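Maltose/maltodextrin transport permease homologue (Bdellovibrio bacteriovorus HD100, PDB 6FFL) binds maltotriose through its solute-binding domain, which is fused to a MalF transmembrane subunit, and probably serves maltose and maltodextrin uptake. Local coordinates at residues Ala177-Asn189 with Pro342-Leu354. Numbering follows the deposited sequence. Where two conformers were deposited one is given.
With GLC (alpha-D-glucopyranose), chain B.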
ATOM      1  N   ALA A 177      -2.163 -18.594  -4.344  1.00 17.28           N
ATOM      2  CA  ALA A 177      -1.630 -17.447  -3.616  1.00 17.58           C
ATOM      3  C   ALA A 177      -0.104 -17.516  -3.562  1.00 16.90           C
ATOM      4  O   ALA A 177       0.496 -18.579  -3.713  1.00 18.31           O
ATOM      5  CB  ALA A 177      -2.197 -17.404  -2.194  1.00 20.26           C
ATOM      6  N   PHE A 178       0.535 -16.366  -3.320  1.00 16.87           N
ATOM      7  CA  PHE A 178       1.998 -16.350  -3.337  1.00 14.57           C
ATOM      8  C   PHE A 178       2.615 -16.786  -2.017  1.00 18.33           C
ATOM      9  O   PHE A 178       3.834 -16.949  -1.946  1.00 15.53           O
ATOM     10  CB  PHE A 178       2.535 -14.964  -3.742  1.00 15.55           C
ATOM     11  CG  PHE A 178       2.213 -13.843  -2.771  1.00 21.55           C
ATOM     12  CD1 PHE A 178       2.984 -13.638  -1.640  1.00 22.58           C
ATOM     13  CD2 PHE A 178       1.185 -12.945  -3.043  1.00 24.02           C
ATOM     14  CE1 PHE A 178       2.709 -12.595  -0.759  1.00 26.99           C
ATOM     15  CE2 PHE A 178       0.903 -11.891  -2.170  1.00 20.84           C
ATOM     16  CZ  PHE A 178       1.671 -11.719  -1.025  1.00 20.79           C
ATOM     17  N   LEU A 179       1.810 -16.975  -0.983  1.00 16.54           N
ATOM     18  CA  LEU A 179       2.256 -17.508   0.296  1.00 22.28           C
ATOM     19  C   LEU A 179       1.362 -18.691   0.630  1.00 27.85           C
ATOM     20  O   LEU A 179       0.145 -18.619   0.443  1.00 33.06           O
ATOM     21  CB  LEU A 179       2.156 -16.424   1.381  1.00 26.60           C
ATOM     22  CG  LEU A 179       2.999 -16.382   2.645  1.00 34.51           C
ATOM     23  CD1 LEU A 179       4.484 -16.481   2.329  1.00 28.08           C
ATOM     24  CD2 LEU A 179       2.677 -15.082   3.385  1.00 23.43           C
ATOM     25  N   LYS A 180       1.956 -19.782   1.101  1.00 26.74           N
ATOM     26  CA  LYS A 180       1.153 -20.938   1.468  1.00 31.26           C
ATOM     27  C   LYS A 180       0.316 -20.633   2.709  1.00 26.04           C
ATOM     28  O   LYS A 180       0.439 -19.578   3.336  1.00 28.33           O
ATOM     29  CB  LYS A 180       2.039 -22.156   1.708  1.00 33.81           C
ATOM     30  CG  LYS A 180       2.614 -22.754   0.443  1.00 35.42           C
ATOM     31  CD  LYS A 180       3.445 -23.976   0.761  1.00 38.03           C
ATOM     32  CE  LYS A 180       3.806 -24.734  -0.502  1.00 51.54           C
ATOM     33  NZ  LYS A 180       4.542 -25.997  -0.205  1.00 59.91           N
ATOM     34  N   ALA A 181      -0.548 -21.589   3.064  1.00 34.87           N
ATOM     35  CA  ALA A 181      -1.504 -21.369   4.145  1.00 38.56           C
ATOM     36  C   ALA A 181      -0.810 -21.122   5.477  1.00 33.90           C
ATOM     37  O   ALA A 181      -1.343 -20.401   6.328  1.00 31.02           O
ATOM     38  CB  ALA A 181      -2.452 -22.562   4.262  1.00 42.15           C
ATOM     39  N   ASP A 182       0.379 -21.695   5.673  1.00 29.88           N
ATOM     40  CA  ASP A 182       1.092 -21.504   6.929  1.00 26.49           C
ATOM     41  C   ASP A 182       1.568 -20.072   7.119  1.00 25.79           C
ATOM     42  O   ASP A 182       2.046 -19.738   8.207  1.00 27.20           O
ATOM     43  CB  ASP A 182       2.270 -22.481   7.025  1.00 29.63           C
ATOM     44  CG  ASP A 182       3.290 -22.325   5.892  1.00 29.40           C
ATOM     45  OD1 ASP A 182       3.264 -21.317   5.155  1.00 22.20           O
ATOM     46  OD2 ASP A 182       4.146 -23.227   5.749  1.00 26.14           O
ATOM     47  N   GLY A 183       1.453 -19.231   6.094  1.00 25.24           N
ATOM     48  CA  GLY A 183       1.848 -17.847   6.199  1.00 23.58           C
ATOM     49  C   GLY A 183       3.338 -17.598   6.191  1.00 25.54           C
ATOM     50  O   GLY A 183       3.752 -16.454   6.399  1.00 24.47           O
ATOM     51  N   VAL A 184       4.158 -18.625   5.974  1.00 22.10           N
ATOM     52  CA  VAL A 184       5.610 -18.456   5.994  1.00 18.43           C
ATOM     53  C   VAL A 184       6.316 -19.111   4.820  1.00 19.35           C
ATOM     54  O   VAL A 184       7.481 -18.773   4.550  1.00 22.09           O
ATOM     55  CB  VAL A 184       6.210 -18.977   7.318  1.00 24.28           C
ATOM     56  CG1 VAL A 184       5.676 -18.186   8.504  1.00 26.98           C
ATOM     57  CG2 VAL A 184       5.941 -20.468   7.474  1.00 22.53           C
ATOM     58  N   THR A 185       5.702 -20.044   4.096  1.00 17.26           N
ATOM     59  CA  THR A 185       6.385 -20.709   2.996  1.00 18.51           C
ATOM     60  C   THR A 185       6.063 -20.008   1.684  1.00 15.33           C
ATOM     61  O   THR A 185       4.883 -19.939   1.304  1.00 18.64           O
ATOM     62  CB  THR A 185       5.983 -22.176   2.916  1.00 27.70           C
ATOM     63  OG1 THR A 185       6.269 -22.813   4.173  1.00 23.94           O
ATOM     64  CG2 THR A 185       6.767 -22.880   1.819  1.00 30.41           C
ATOM     65  N   PRO A 186       7.057 -19.480   0.970  1.00 17.51           N
ATOM     66  CA  PRO A 186       6.793 -18.889  -0.346  1.00 18.42           C
ATOM     67  C   PRO A 186       6.197 -19.919  -1.291  1.00 16.22           C
ATOM     68  O   PRO A 186       6.535 -21.104  -1.241  1.00 18.69           O
ATOM     69  CB  PRO A 186       8.180 -18.440  -0.824  1.00 16.20           C
ATOM     70  CG  PRO A 186       8.986 -18.289   0.429  1.00 19.54           C
ATOM     71  CD  PRO A 186       8.470 -19.369   1.356  1.00 18.22           C
ATOM     72  N   ASN A 187       5.292 -19.453  -2.150  1.00 15.77           N
ATOM     73  CA  ASN A 187       4.660 -20.278  -3.169  1.00 14.80           C
ATOM     74  C   ASN A 187       4.752 -19.519  -4.487  1.00 16.63           C
ATOM     75  O   ASN A 187       3.743 -19.058  -5.020  1.00 16.47           O
ATOM     76  CB  ASN A 187       3.204 -20.590  -2.804  1.00 16.90           C
ATOM     77  CG  ASN A 187       2.614 -21.705  -3.647  1.00 21.12           C
ATOM     78  OD1 ASN A 187       3.292 -22.670  -3.987  1.00 28.37           O
ATOM     79  ND2 ASN A 187       1.342 -21.570  -3.991  1.00 24.37           N
ATOM     80  N   LEU A 188       5.975 -19.396  -5.010  1.00 17.38           N
ATOM     81  CA  LEU A 188       6.227 -18.576  -6.187  1.00 14.71           C
ATOM     82  C   LEU A 188       6.507 -19.372  -7.450  1.00 14.85           C
ATOM     83  O   LEU A 188       6.318 -18.837  -8.549  1.00 14.81           O
ATOM     84  CB  LEU A 188       7.409 -17.627  -5.927  1.00 13.10           C
ATOM     85  CG  LEU A 188       7.337 -16.821  -4.624  1.00 13.49           C
ATOM     86  CD1 LEU A 188       8.577 -15.938  -4.471  1.00 14.06           C
ATOM     87  CD2 LEU A 188       6.043 -15.995  -4.605  1.00 13.92           C
ATOM     88  N   ASN A 189       6.960 -20.625  -7.335  1.00 13.19           N
ATOM     89  CA  ASN A 189       7.246 -21.433  -8.528  1.00 14.91           C
ATOM     90  C   ASN A 189       5.950 -22.078  -9.019  1.00 20.44           C
ATOM     91  O   ASN A 189       5.747 -23.294  -8.963  1.00 20.59           O
ATOM     92  CB  ASN A 189       8.312 -22.483  -8.233  1.00 17.84           C
ATOM     93  CG  ASN A 189       8.729 -23.238  -9.492  1.00 24.14           C
ATOM     94  OD1 ASN A 189       8.489 -22.773 -10.608  1.00 25.07           O
ATOM     95  ND2 ASN A 189       9.335 -24.412  -9.319  1.00 28.91           N
ATOM     96  N   PRO A 342      -0.176 -10.091   4.684  1.00 13.64           N
ATOM     97  CA  PRO A 342       0.624 -10.900   5.615  1.00 14.83           C
ATOM     98  C   PRO A 342       1.750 -10.059   6.198  1.00 15.67           C
ATOM     99  O   PRO A 342       2.246  -9.127   5.564  1.00 16.56           O
ATOM    100  CB  PRO A 342       1.156 -12.038   4.733  1.00 22.97           C
ATOM    101  CG  PRO A 342       1.223 -11.455   3.355  1.00 15.91           C
ATOM    102  CD  PRO A 342       0.082 -10.436   3.270  1.00 16.00           C
ATOM    103  N   VAL A 343       2.132 -10.364   7.444  1.00 13.67           N
ATOM    104  CA  VAL A 343       3.098  -9.530   8.153  1.00 15.92           C
ATOM    105  C   VAL A 343       4.298 -10.307   8.672  1.00 15.43           C
ATOM    106  O   VAL A 343       5.184  -9.710   9.283  1.00 17.21           O
ATOM    107  CB  VAL A 343       2.447  -8.740   9.310  1.00 15.23           C
ATOM    108  CG1 VAL A 343       1.246  -7.913   8.809  1.00 15.21           C
ATOM    109  CG2 VAL A 343       2.039  -9.682  10.467  1.00 15.18           C
ATOM    110  N   THR A 344       4.368 -11.614   8.452  1.00 15.22           N
ATOM    111  CA  THR A 344       5.517 -12.378   8.923  1.00 12.96           C
ATOM    112  C   THR A 344       6.784 -11.932   8.185  1.00 16.33           C
ATOM    113  O   THR A 344       6.711 -11.418   7.063  1.00 16.60           O
ATOM    114  CB  THR A 344       5.299 -13.871   8.695  1.00 19.59           C
ATOM    115  OG1 THR A 344       5.089 -14.094   7.298  1.00 21.05           O
ATOM    116  CG2 THR A 344       4.091 -14.359   9.466  1.00 19.07           C
ATOM    117  N   PRO A 345       7.967 -12.105   8.788  1.00 15.54           N
ATOM    118  CA  PRO A 345       9.188 -11.615   8.125  1.00 13.96           C
ATOM    119  C   PRO A 345       9.466 -12.320   6.810  1.00 16.82           C
ATOM    120  O   PRO A 345      10.131 -11.748   5.940  1.00 18.42           O
ATOM    121  CB  PRO A 345      10.293 -11.872   9.167  1.00 23.38           C
ATOM    122  CG  PRO A 345       9.724 -12.886  10.092  1.00 18.73           C
ATOM    123  CD  PRO A 345       8.247 -12.671  10.124  1.00 16.77           C
ATOM    124  N   GLU A 346       8.944 -13.539   6.630  1.00 14.33           N
ATOM    125  CA  GLU A 346       9.129 -14.260   5.382  1.00 15.75           C
ATOM    126  C   GLU A 346       8.585 -13.472   4.194  1.00 14.12           C
ATOM    127  O   GLU A 346       9.089 -13.621   3.075  1.00 15.57           O
ATOM    128  CB  GLU A 346       8.451 -15.627   5.467  1.00 19.02           C
ATOM    129  CG  GLU A 346       9.195 -16.655   6.339  1.00 19.47           C
ATOM    130  CD  GLU A 346       8.930 -16.543   7.841  1.00 25.22           C
ATOM    131  OE1 GLU A 346       8.216 -15.628   8.291  1.00 20.84           O
ATOM    132  OE2 GLU A 346       9.450 -17.400   8.589  1.00 24.62           O
ATOM    133  N   VAL A 347       7.568 -12.634   4.416  1.00 13.64           N
ATOM    134  CA  VAL A 347       6.965 -11.872   3.321  1.00 12.93           C
ATOM    135  C   VAL A 347       7.972 -10.903   2.724  1.00 10.85           C
ATOM    136  O   VAL A 347       7.942 -10.617   1.520  1.00 12.50           O
ATOM    137  CB  VAL A 347       5.703 -11.134   3.822  1.00 17.09           C
ATOM    138  CG1 VAL A 347       5.128 -10.239   2.734  1.00 24.37           C
ATOM    139  CG2 VAL A 347       4.670 -12.130   4.275  1.00 22.28           C
ATOM    140  N   ARG A 348       8.884 -10.396   3.550  1.00 13.95           N
ATOM    141  CA  ARG A 348       9.930  -9.501   3.071  1.00 14.55           C
ATOM    142  C   ARG A 348      10.792 -10.182   2.015  1.00 16.80           C
ATOM    143  O   ARG A 348      11.116  -9.583   0.981  1.00 13.79           O
ATOM    144  CB  ARG A 348      10.779  -9.043   4.262  1.00 15.80           C
ATOM    145  CG  ARG A 348      12.000  -8.249   3.895  1.00 17.70           C
ATOM    146  CD  ARG A 348      11.631  -6.808   3.632  1.00 16.40           C
ATOM    147  NE  ARG A 348      11.496  -6.512   2.206  1.00 13.65           N
ATOM    148  CZ  ARG A 348      10.443  -5.894   1.673  1.00 12.92           C
ATOM    149  NH1 ARG A 348       9.426  -5.527   2.437  1.00 11.72           N
ATOM    150  NH2 ARG A 348      10.427  -5.624   0.375  1.00 13.66           N
ATOM    151  N   ALA A 349      11.177 -11.439   2.262  1.00 14.12           N
ATOM    152  CA  ALA A 349      11.938 -12.194   1.277  1.00 14.45           C
ATOM    153  C   ALA A 349      11.142 -12.383  -0.008  1.00 13.92           C
ATOM    154  O   ALA A 349      11.707 -12.338  -1.110  1.00 16.40           O
ATOM    155  CB  ALA A 349      12.336 -13.554   1.854  1.00 14.97           C
ATOM    156  N   VAL A 350       9.831 -12.607   0.115  1.00 14.08           N
ATOM    157  CA  VAL A 350       8.991 -12.779  -1.069  1.00 12.58           C
ATOM    158  C   VAL A 350       8.973 -11.500  -1.894  1.00 13.55           C
ATOM    159  O   VAL A 350       9.169 -11.533  -3.116  1.00 13.39           O
ATOM    160  CB  VAL A 350       7.569 -13.214  -0.676  1.00 12.39           C
ATOM    161  CG1 VAL A 350       6.655 -13.155  -1.901  1.00 13.84           C
ATOM    162  CG2 VAL A 350       7.578 -14.635  -0.107  1.00 15.18           C
ATOM    163  N   TRP A 351       8.733 -10.352  -1.248  1.00 13.31           N
ATOM    164  CA  TRP A 351       8.715  -9.093  -1.993  1.00 15.79           C
ATOM    165  C   TRP A 351      10.048  -8.843  -2.686  1.00 16.14           C
ATOM    166  O   TRP A 351      10.092  -8.422  -3.850  1.00 13.81           O
ATOM    167  CB  TRP A 351       8.418  -7.916  -1.064  1.00 11.66           C
ATOM    168  CG  TRP A 351       7.050  -7.826  -0.494  1.00 12.22           C
ATOM    169  CD1 TRP A 351       6.742  -7.566   0.812  1.00 11.74           C
ATOM    170  CD2 TRP A 351       5.791  -7.931  -1.193  1.00 12.48           C
ATOM    171  NE1 TRP A 351       5.370  -7.519   0.973  1.00 12.40           N
ATOM    172  CE2 TRP A 351       4.769  -7.739  -0.240  1.00 15.57           C
ATOM    173  CE3 TRP A 351       5.432  -8.170  -2.529  1.00 12.45           C
ATOM    174  CZ2 TRP A 351       3.414  -7.786  -0.571  1.00 15.11           C
ATOM    175  CZ3 TRP A 351       4.079  -8.218  -2.854  1.00 15.27           C
ATOM    176  CH2 TRP A 351       3.092  -8.024  -1.879  1.00 18.45           C
ATOM    177  N   ASP A 352      11.152  -9.026  -1.959  1.00 14.80           N
ATOM    178  CA  ASP A 352      12.459  -8.704  -2.529  1.00 15.89           C
ATOM    179  C   ASP A 352      12.804  -9.623  -3.691  1.00 16.55           C
ATOM    180  O   ASP A 352      13.357  -9.169  -4.698  1.00 16.10           O
ATOM    181  CB  ASP A 352      13.535  -8.768  -1.446  1.00 14.26           C
ATOM    182  CG  ASP A 352      13.402  -7.633  -0.426  1.00 19.62           C
ATOM    183  OD1 ASP A 352      12.804  -6.597  -0.766  1.00 23.70           O
ATOM    184  OD2 ASP A 352      13.904  -7.780   0.705  1.00 22.90           O
ATOM    185  N   SER A 353      12.501 -10.918  -3.562  0.54 13.61           N
ATOM    186  CA  SER A 353      12.758 -11.858  -4.650  0.54 16.65           C
ATOM    187  C   SER A 353      11.885 -11.555  -5.861  0.54 17.69           C
ATOM    188  O   SER A 353      12.365 -11.574  -7.002  0.54 18.74           O
ATOM    189  CB  SER A 353      12.519 -13.289  -4.173  0.54 18.72           C
ATOM    190  OG  SER A 353      12.821 -14.219  -5.197  0.54 20.59           O
ATOM    191  N   LEU A 354      10.598 -11.281  -5.637  1.00 13.00           N
ATOM    192  CA  LEU A 354       9.714 -10.961  -6.752  1.00 14.35           C
ATOM    193  C   LEU A 354      10.198  -9.730  -7.506  1.00 19.92           C
ATOM    194  O   LEU A 354      10.163  -9.695  -8.745  1.00 15.56           O
ATOM    195  CB  LEU A 354       8.290 -10.750  -6.241  1.00 13.61           C
ATOM    196  CG  LEU A 354       7.494 -11.994  -5.864  1.00 15.85           C
ATOM    197  CD1 LEU A 354       6.170 -11.558  -5.236  1.00 16.42           C
ATOM    198  CD2 LEU A 354       7.255 -12.864  -7.103  1.00 15.30           C
TER
HETATM  199  C1  GLC B   3       4.115  -2.972  -0.160  1.00 10.47           C
HETATM  200  C2  GLC B   3       4.716  -3.485   1.150  1.00 10.75           C
HETATM  201  C3  GLC B   3       6.242  -3.351   1.097  1.00 10.70           C
HETATM  202  C4  GLC B   3       6.788  -4.092  -0.110  1.00 10.69           C
HETATM  203  C5  GLC B   3       6.114  -3.579  -1.392  1.00  9.40           C
HETATM  204  C6  GLC B   3       6.497  -4.460  -2.577  1.00 11.77           C
HETATM  205  O2  GLC B   3       4.177  -2.771   2.280  1.00 13.05           O
HETATM  206  O3  GLC B   3       6.829  -3.910   2.292  1.00 11.62           O
HETATM  207  O4  GLC B   3       8.206  -3.879  -0.188  1.00 12.36           O
HETATM  208  O5  GLC B   3       4.694  -3.695  -1.250  1.00 12.56           O
HETATM  209  O6  GLC B   3       6.108  -3.868  -3.835  1.00 12.72           O
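V350 presents its two methyls to different parts of the 177-189 loop: CG1 lies 3.7 Å from F178 CD1 and also meets L188 CD2, while CG2 rests on the ring of P186. A chi1 of 170° sets CG1 opposite the backbone N and directs it to F178 and L188. The F178 ring runs on past V350 to W351, its CZ 4.0 Å from W351 CH2, the two planes inclined at 47°. L179 sets one methyl, CD2, against P342 CB and V347 CG2 together, 3.7 Å from each, and L188 CD2 reaches L354 CD2 at the far end. At the other end T344 OG1 donates to G183 O (2.9 Å), almost in line with the C=O bond, and the bent side chain of E346 lies alongside V184, its CG 3.3 Å from V184 O.

The loop thus covers the outer side of helix 346-362, whose other side lines the sugar cleft of this periplasmic-binding-protein fold. There W351 lays a face against the glucose, and R348 NH2 donates to GLC O4 (2.9 Å) while NH1 reaches GLC O3.

Behind these residues, R348 grips D352 side-on, NE to OD2 and NH2 to OD1, both oxygens in the guanidinium plane but the nitrogens well above the carboxylate plane, which fixes the guanidinium rotation. G183 N to K180 O closes a type I turn, and D182 secures the chain just after it: OD1 accepts from V184 N (an Asx turn) and T185 N (an Asx motif), OD2 from the T185 hydroxyl through its syn lone pair. Q376 of helix 368-384 bonds P186 O and L188 N.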